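Local coordinates for protein endo-pectate lyase (Erwinia chrysanthemi, PDB 3B4N) that probably cleaves polygalacturonate and methylated pectins internally by calcium-dependent beta-elimination, leaving oligosaccharides with unsaturated galacturonosyl ends, at residues 163-175 with 183-195. Numbering follows the deposited sequence.
Sequences NLRISASGGADGI and TIENVIWEDICED. Unlike the reference sequence in segment 163-175: G171 (reference Arg). With ZN (zinc ion), chain D; CA (calcium ion), chain C; ZN (zinc ion), chain F.
I166 lays its CG1 over one face of the W189 indole, 4.2 Å from the centroid of the five-membered ring, a CH-pi contact between side chains that lie alongside each other and point the same way. V187 CG1 sits at the rim of a face of the same ring and meets I175 CD1 tip to tip at 4.1 Å. I166, V187 and W189 stand on one face of the sheet in which strands 164-166 and 187-189 run parallel in register, joined by backbone hydrogen bonds such as I166 N to I188 O (2.7 Å). R165 lies on the other face; its chain bends at chi3 (-52°), and NH2 donates to E190 OE2 at 2.9 Å, a salt bridge with the oxygen in the guanidinium plane. Strand 22-29 flanks this pair: K29 takes E190 OE1, and S27 bonds OE2. Beyond the strands the loops turn to metals. The D173 carboxylate bridges two zinc ions, its OD2 sharing one with OD1 of D195, which also has K224 as a polar partner; H176 completes the protein ligands of the other. D191 OD1 and I192 O, with N213 and Y218, form the calcium site of this Ca(2+)-dependent lyase. Successive coils stacked parallel and in register are characteristic of the right-handed parallel beta-helix.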
ATOM      1  N   ASN A 163      10.451   0.532   5.368  1.00  9.08           N
ATOM      2  CA  ASN A 163      10.225   0.518   6.811  1.00  8.84           C
ATOM      3  C   ASN A 163       9.984   1.916   7.360  1.00  9.63           C
ATOM      4  O   ASN A 163      10.785   2.446   8.130  1.00 11.14           O
ATOM      5  CB  ASN A 163      11.436  -0.109   7.509  1.00  8.64           C
ATOM      6  CG  ASN A 163      11.844  -1.429   6.896  1.00 10.17           C
ATOM      7  OD1 ASN A 163      13.026  -1.665   6.639  1.00 12.67           O
ATOM      8  ND2 ASN A 163      10.881  -2.295   6.662  1.00  7.71           N
ATOM      9  N   LEU A 164       8.860   2.506   6.980  1.00  9.34           N
ATOM     10  CA  LEU A 164       8.536   3.857   7.407  1.00 10.44           C
ATOM     11  C   LEU A 164       7.076   3.942   7.793  1.00 10.58           C
ATOM     12  O   LEU A 164       6.238   3.295   7.178  1.00 10.10           O
ATOM     13  CB  LEU A 164       8.818   4.828   6.259  1.00 11.37           C
ATOM     14  CG  LEU A 164       8.498   6.317   6.441  1.00 10.29           C
ATOM     15  CD1 LEU A 164       9.438   6.936   7.476  1.00 11.96           C
ATOM     16  CD2 LEU A 164       8.658   7.028   5.098  1.00 12.39           C
ATOM     17  N   ARG A 165       6.780   4.738   8.815  1.00 10.30           N
ATOM     18  CA  ARG A 165       5.411   4.932   9.258  1.00 10.20           C
ATOM     19  C   ARG A 165       5.068   6.399   9.079  1.00 11.87           C
ATOM     20  O   ARG A 165       5.856   7.281   9.421  1.00 12.43           O
ATOM     21  CB  ARG A 165       5.243   4.544  10.734  1.00 11.24           C
ATOM     22  CG  ARG A 165       3.789   4.553  11.220  1.00 12.52           C
ATOM     23  CD  ARG A 165       3.726   4.462  12.743  1.00 13.29           C
ATOM     24  NE  ARG A 165       4.508   3.338  13.248  1.00 14.93           N
ATOM     25  CZ  ARG A 165       4.059   2.091  13.348  1.00 14.51           C
ATOM     26  NH1 ARG A 165       4.862   1.146  13.809  1.00 14.37           N
ATOM     27  NH2 ARG A 165       2.811   1.792  13.012  1.00 13.07           N
ATOM     28  N   ILE A 166       3.890   6.646   8.518  0.50 11.38           N
ATOM     29  CA  ILE A 166       3.396   7.996   8.294  0.50 11.51           C
ATOM     30  C   ILE A 166       2.317   8.237   9.344  0.50 12.76           C
ATOM     31  O   ILE A 166       1.342   7.488   9.422  0.50 12.55           O
ATOM     32  CB  ILE A 166       2.778   8.135   6.881  0.50 11.81           C
ATOM     33  CG1 ILE A 166       3.778   7.668   5.820  0.50 13.38           C
ATOM     34  CG2 ILE A 166       2.357   9.585   6.634  0.50 12.67           C
ATOM     35  CD1 ILE A 166       5.089   8.429   5.821  0.50 12.51           C
ATOM     36  N   SER A 167       2.498   9.272  10.159  1.00 13.04           N
ATOM     37  CA  SER A 167       1.536   9.587  11.216  1.00 13.40           C
ATOM     38  C   SER A 167       0.111   9.871  10.763  1.00 12.49           C
ATOM     39  O   SER A 167      -0.118  10.385   9.673  1.00 13.86           O
ATOM     40  CB  SER A 167       2.049  10.760  12.057  1.00 15.85           C
ATOM     41  OG  SER A 167       1.905  11.985  11.369  1.00 16.58           O
ATOM     42  N   ALA A 168      -0.846   9.531  11.620  1.00 14.53           N
ATOM     43  CA  ALA A 168      -2.255   9.725  11.305  1.00 14.56           C
ATOM     44  C   ALA A 168      -2.635  11.173  11.037  1.00 15.18           C
ATOM     45  O   ALA A 168      -3.471  11.446  10.182  1.00 15.09           O
ATOM     46  CB  ALA A 168      -3.123   9.168  12.431  1.00 16.39           C
ATOM     47  N   SER A 169      -2.017  12.102  11.758  1.00 15.55           N
ATOM     48  CA  SER A 169      -2.349  13.513  11.600  1.00 14.89           C
ATOM     49  C   SER A 169      -1.416  14.307  10.697  1.00 15.28           C
ATOM     50  O   SER A 169      -1.626  15.499  10.487  1.00 17.10           O
ATOM     51  CB  SER A 169      -2.392  14.188  12.976  1.00 17.35           C
ATOM     52  OG  SER A 169      -1.108  14.200  13.575  1.00 18.46           O
ATOM     53  N   GLY A 170      -0.396  13.656  10.151  1.00 14.44           N
ATOM     54  CA  GLY A 170       0.546  14.379   9.315  1.00 13.71           C
ATOM     55  C   GLY A 170       0.893  13.761   7.980  1.00 12.58           C
ATOM     56  O   GLY A 170       2.019  13.913   7.502  1.00 12.20           O
ATOM     57  N   GLY A 171      -0.087  13.113   7.357  1.00 12.41           N
ATOM     58  CA  GLY A 171       0.149  12.453   6.083  1.00 12.05           C
ATOM     59  C   GLY A 171       0.413  13.331   4.874  1.00 12.45           C
ATOM     60  O   GLY A 171       0.926  12.843   3.862  1.00 11.51           O
ATOM     61  N   ALA A 172       0.065  14.615   4.968  1.00 11.37           N
ATOM     62  CA  ALA A 172       0.254  15.577   3.879  1.00 11.12           C
ATOM     63  C   ALA A 172       0.007  14.964   2.500  1.00 10.98           C
ATOM     64  O   ALA A 172      -1.078  14.431   2.250  1.00 10.68           O
ATOM     65  CB  ALA A 172       1.651  16.192   3.961  1.00 10.95           C
ATOM     66  N   ASP A 173       0.984  15.037   1.598  1.00 10.29           N
ATOM     67  CA  ASP A 173       0.792  14.444   0.275  1.00 10.37           C
ATOM     68  C   ASP A 173       1.597  13.156   0.079  1.00 10.04           C
ATOM     69  O   ASP A 173       2.091  12.868  -1.014  1.00 11.21           O
ATOM     70  CB  ASP A 173       1.115  15.432  -0.847  1.00 10.54           C
ATOM     71  CG  ASP A 173       0.498  15.014  -2.164  1.00 13.47           C
ATOM     72  OD1 ASP A 173       1.015  15.379  -3.232  1.00 12.80           O
ATOM     73  OD2 ASP A 173      -0.529  14.309  -2.127  1.00 13.43           O
ATOM     74  N   GLY A 174       1.753  12.407   1.163  1.00  9.91           N
ATOM     75  CA  GLY A 174       2.430  11.123   1.085  1.00  9.75           C
ATOM     76  C   GLY A 174       3.810  11.047   0.470  1.00  9.55           C
ATOM     77  O   GLY A 174       4.666  11.892   0.722  1.00 11.29           O
ATOM     78  N   ILE A 175       4.023  10.014  -0.339  1.00  9.40           N
ATOM     79  CA  ILE A 175       5.318   9.768  -0.969  1.00  9.36           C
ATOM     80  C   ILE A 175       5.252   9.898  -2.483  1.00  9.47           C
ATOM     81  O   ILE A 175       4.408   9.280  -3.119  1.00 10.49           O
ATOM     82  CB  ILE A 175       5.822   8.349  -0.620  1.00  9.03           C
ATOM     83  CG1 ILE A 175       5.864   8.185   0.903  1.00 10.63           C
ATOM     84  CG2 ILE A 175       7.180   8.094  -1.263  1.00  9.85           C
ATOM     85  CD1 ILE A 175       6.270   6.788   1.372  1.00 10.96           C
ATOM     86  N   THR A 183      10.560   2.259  -5.411  1.00  9.20           N
ATOM     87  CA  THR A 183       9.934   1.201  -4.645  1.00  9.49           C
ATOM     88  C   THR A 183       9.624   1.735  -3.252  1.00 10.52           C
ATOM     89  O   THR A 183      10.458   2.380  -2.608  1.00 10.68           O
ATOM     90  CB  THR A 183      10.839  -0.044  -4.567  1.00 11.63           C
ATOM     91  OG1 THR A 183      10.951  -0.616  -5.876  1.00 15.02           O
ATOM     92  CG2 THR A 183      10.245  -1.082  -3.634  1.00 13.18           C
ATOM     93  N   ILE A 184       8.391   1.495  -2.818  1.00  8.84           N
ATOM     94  CA  ILE A 184       7.902   1.923  -1.513  1.00  8.96           C
ATOM     95  C   ILE A 184       7.616   0.590  -0.832  1.00  8.25           C
ATOM     96  O   ILE A 184       6.603  -0.065  -1.083  1.00  8.57           O
ATOM     97  CB  ILE A 184       6.655   2.811  -1.698  1.00  8.77           C
ATOM     98  CG1 ILE A 184       7.049   4.063  -2.498  1.00 10.43           C
ATOM     99  CG2 ILE A 184       6.056   3.166  -0.353  1.00  9.91           C
ATOM    100  CD1 ILE A 184       5.867   4.967  -2.871  1.00 11.32           C
ATOM    101  N   GLU A 185       8.545   0.202   0.034  1.00  8.77           N
ATOM    102  CA  GLU A 185       8.537  -1.104   0.674  1.00  8.97           C
ATOM    103  C   GLU A 185       8.277  -1.078   2.170  1.00  9.39           C
ATOM    104  O   GLU A 185       9.009  -0.456   2.926  1.00  9.61           O
ATOM    105  CB  GLU A 185       9.892  -1.749   0.364  1.00 11.56           C
ATOM    106  CG  GLU A 185      10.111  -3.150   0.856  1.00 13.85           C
ATOM    107  CD  GLU A 185      11.410  -3.726   0.322  1.00 18.19           C
ATOM    108  OE1 GLU A 185      11.705  -4.902   0.616  1.00 19.75           O
ATOM    109  OE2 GLU A 185      12.140  -3.003  -0.395  1.00 21.01           O
ATOM    110  N   ASN A 186       7.239  -1.785   2.590  1.00  7.51           N
ATOM    111  CA  ASN A 186       6.847  -1.833   3.992  1.00  7.88           C
ATOM    112  C   ASN A 186       6.661  -0.458   4.620  1.00  8.29           C
ATOM    113  O   ASN A 186       7.336  -0.094   5.582  1.00  8.74           O
ATOM    114  CB  ASN A 186       7.834  -2.645   4.827  1.00  7.35           C
ATOM    115  CG  ASN A 186       7.264  -2.985   6.185  1.00  7.96           C
ATOM    116  OD1 ASN A 186       6.060  -3.241   6.307  1.00  9.00           O
ATOM    117  ND2 ASN A 186       8.110  -2.996   7.211  1.00  8.09           N
ATOM    118  N   VAL A 187       5.734   0.302   4.056  1.00  7.71           N
ATOM    119  CA  VAL A 187       5.412   1.615   4.588  1.00  8.42           C
ATOM    120  C   VAL A 187       4.014   1.494   5.184  1.00  9.40           C
ATOM    121  O   VAL A 187       3.158   0.783   4.652  1.00  9.47           O
ATOM    122  CB  VAL A 187       5.450   2.710   3.493  1.00  8.68           C
ATOM    123  CG1 VAL A 187       4.870   4.013   4.045  1.00  9.83           C
ATOM    124  CG2 VAL A 187       6.905   2.940   3.054  1.00  9.84           C
ATOM    125  N   ILE A 188       3.807   2.157   6.315  1.00  9.75           N
ATOM    126  CA  ILE A 188       2.519   2.124   6.996  1.00  9.15           C
ATOM    127  C   ILE A 188       1.973   3.538   7.066  1.00  9.14           C
ATOM    128  O   ILE A 188       2.650   4.437   7.556  1.00 10.64           O
ATOM    129  CB  ILE A 188       2.659   1.575   8.425  1.00 10.60           C
ATOM    130  CG1 ILE A 188       3.109   0.113   8.367  1.00 11.42           C
ATOM    131  CG2 ILE A 188       1.336   1.722   9.184  1.00 12.54           C
ATOM    132  CD1 ILE A 188       3.272  -0.542   9.731  1.00 12.92           C
ATOM    133  N   TRP A 189       0.770   3.730   6.534  1.00  8.40           N
ATOM    134  CA  TRP A 189       0.110   5.042   6.570  1.00  8.59           C
ATOM    135  C   TRP A 189      -0.980   4.916   7.631  1.00 10.25           C
ATOM    136  O   TRP A 189      -1.945   4.179   7.444  1.00 11.15           O
ATOM    137  CB  TRP A 189      -0.535   5.366   5.218  1.00  9.71           C
ATOM    138  CG  TRP A 189       0.427   5.665   4.090  1.00  8.28           C
ATOM    139  CD1 TRP A 189       0.768   6.897   3.610  1.00  8.99           C
ATOM    140  CD2 TRP A 189       1.102   4.711   3.256  1.00  8.45           C
ATOM    141  NE1 TRP A 189       1.601   6.775   2.523  1.00  8.99           N
ATOM    142  CE2 TRP A 189       1.823   5.443   2.285  1.00  8.38           C
ATOM    143  CE3 TRP A 189       1.163   3.310   3.232  1.00  8.86           C
ATOM    144  CZ2 TRP A 189       2.589   4.820   1.299  1.00  8.34           C
ATOM    145  CZ3 TRP A 189       1.931   2.690   2.246  1.00  9.57           C
ATOM    146  CH2 TRP A 189       2.631   3.447   1.295  1.00  9.94           C
ATOM    147  N   GLU A 190      -0.837   5.636   8.741  1.00 10.81           N
ATOM    148  CA  GLU A 190      -1.817   5.547   9.828  1.00 11.22           C
ATOM    149  C   GLU A 190      -3.196   6.145   9.505  1.00 12.94           C
ATOM    150  O   GLU A 190      -4.210   5.741  10.085  1.00 13.04           O
ATOM    151  CB  GLU A 190      -1.225   6.152  11.107  1.00 12.55           C
ATOM    152  CG  GLU A 190      -0.088   5.310  11.727  1.00 15.05           C
ATOM    153  CD  GLU A 190      -0.550   3.958  12.276  1.00 18.34           C
ATOM    154  OE1 GLU A 190      -1.713   3.851  12.720  1.00 20.38           O
ATOM    155  OE2 GLU A 190       0.256   3.000  12.290  1.00 19.18           O
ATOM    156  N   ASP A 191      -3.227   7.096   8.578  1.00 12.33           N
ATOM    157  CA  ASP A 191      -4.466   7.716   8.104  1.00 12.11           C
ATOM    158  C   ASP A 191      -4.060   8.537   6.892  1.00 12.46           C
ATOM    159  O   ASP A 191      -3.590   9.665   7.025  1.00 12.87           O
ATOM    160  CB  ASP A 191      -5.100   8.637   9.160  1.00 14.02           C
ATOM    161  CG  ASP A 191      -6.470   9.176   8.726  1.00 14.88           C
ATOM    162  OD1 ASP A 191      -6.786   9.144   7.520  1.00 14.79           O
ATOM    163  OD2 ASP A 191      -7.237   9.647   9.597  1.00 17.60           O
ATOM    164  N   ILE A 192      -4.228   7.961   5.708  1.00 10.98           N
ATOM    165  CA  ILE A 192      -3.867   8.640   4.477  1.00 10.91           C
ATOM    166  C   ILE A 192      -4.455  10.043   4.456  1.00 10.62           C
ATOM    167  O   ILE A 192      -5.628  10.224   4.790  1.00 11.08           O
ATOM    168  CB  ILE A 192      -4.422   7.885   3.263  1.00 10.36           C
ATOM    169  CG1 ILE A 192      -3.740   6.522   3.134  1.00 11.52           C
ATOM    170  CG2 ILE A 192      -4.232   8.724   2.001  1.00 10.23           C
ATOM    171  CD1 ILE A 192      -4.400   5.623   2.107  1.00 13.56           C
ATOM    172  N   CYS A 193      -3.645  11.026   4.077  1.00 10.53           N
ATOM    173  CA  CYS A 193      -4.122  12.399   3.989  1.00 11.18           C
ATOM    174  C   CYS A 193      -4.643  12.615   2.558  1.00 11.04           C
ATOM    175  O   CYS A 193      -5.726  12.131   2.228  1.00 12.13           O
ATOM    176  CB  CYS A 193      -2.990  13.370   4.356  1.00 11.20           C
ATOM    177  SG  CYS A 193      -3.484  15.121   4.327  1.00 14.69           S
ATOM    178  N   GLU A 194      -3.894  13.296   1.693  1.00 11.56           N
ATOM    179  CA  GLU A 194      -4.374  13.515   0.321  1.00 12.09           C
ATOM    180  C   GLU A 194      -4.439  12.188  -0.432  1.00 10.95           C
ATOM    181  O   GLU A 194      -5.419  11.874  -1.110  1.00 12.60           O
ATOM    182  CB  GLU A 194      -3.454  14.482  -0.423  1.00 14.73           C
ATOM    183  CG  GLU A 194      -3.508  15.919   0.073  1.00 20.24           C
ATOM    184  CD  GLU A 194      -4.891  16.544  -0.055  1.00 23.09           C
ATOM    185  OE1 GLU A 194      -5.610  16.226  -1.028  1.00 25.23           O
ATOM    186  OE2 GLU A 194      -5.254  17.370   0.809  1.00 26.30           O
ATOM    187  N   ASP A 195      -3.362  11.425  -0.314  1.00 10.82           N
ATOM    188  CA  ASP A 195      -3.239  10.109  -0.928  1.00  9.14           C
ATOM    189  C   ASP A 195      -1.986   9.505  -0.321  1.00  9.25           C
ATOM    190  O   ASP A 195      -1.259  10.191   0.390  1.00 10.98           O
ATOM    191  CB  ASP A 195      -3.139  10.207  -2.464  1.00 11.28           C
ATOM    192  CG  ASP A 195      -2.293  11.375  -2.935  1.00 11.41           C
ATOM    193  OD1 ASP A 195      -2.862  12.369  -3.426  1.00 12.50           O
ATOM    194  OD2 ASP A 195      -1.061  11.302  -2.815  1.00 15.07           O
TER
HETATM  195 ZN    ZN D 711      -1.514  13.708  -3.764  1.00 11.63          ZN
HETATM  196 CA    CA C 702      -7.741  10.228   5.658  1.00 11.72          CA
HETATM  197 ZN    ZN F 716       1.422  14.835  -4.940  1.00 32.30          ZN
HETATM  198  O   HOH W   1      -0.889   8.579   7.444  1.00 13.79           O
HETATM  199  O   HOH W   2      -2.814  12.287   7.672  1.00 16.13           O
HETATM  200  O   HOH W   3      -0.926  10.630   3.146  1.00 11.58           O
HETATM  201  O   HOH W   4       1.475  10.827  -2.656  1.00 12.29           O
HETATM  202  O   HOH W   5      -7.956  10.914   3.339  1.00 12.96           O
HETATM  203  O   HOH W   6      -0.561  13.456  -5.318  1.00 16.24           O
HETATM  204  O   HOH W   7     -10.083  10.525   5.975  1.00 12.47           O
HETATM  205  O   HOH W   8      -2.550  15.287  -4.271  1.00 15.34           O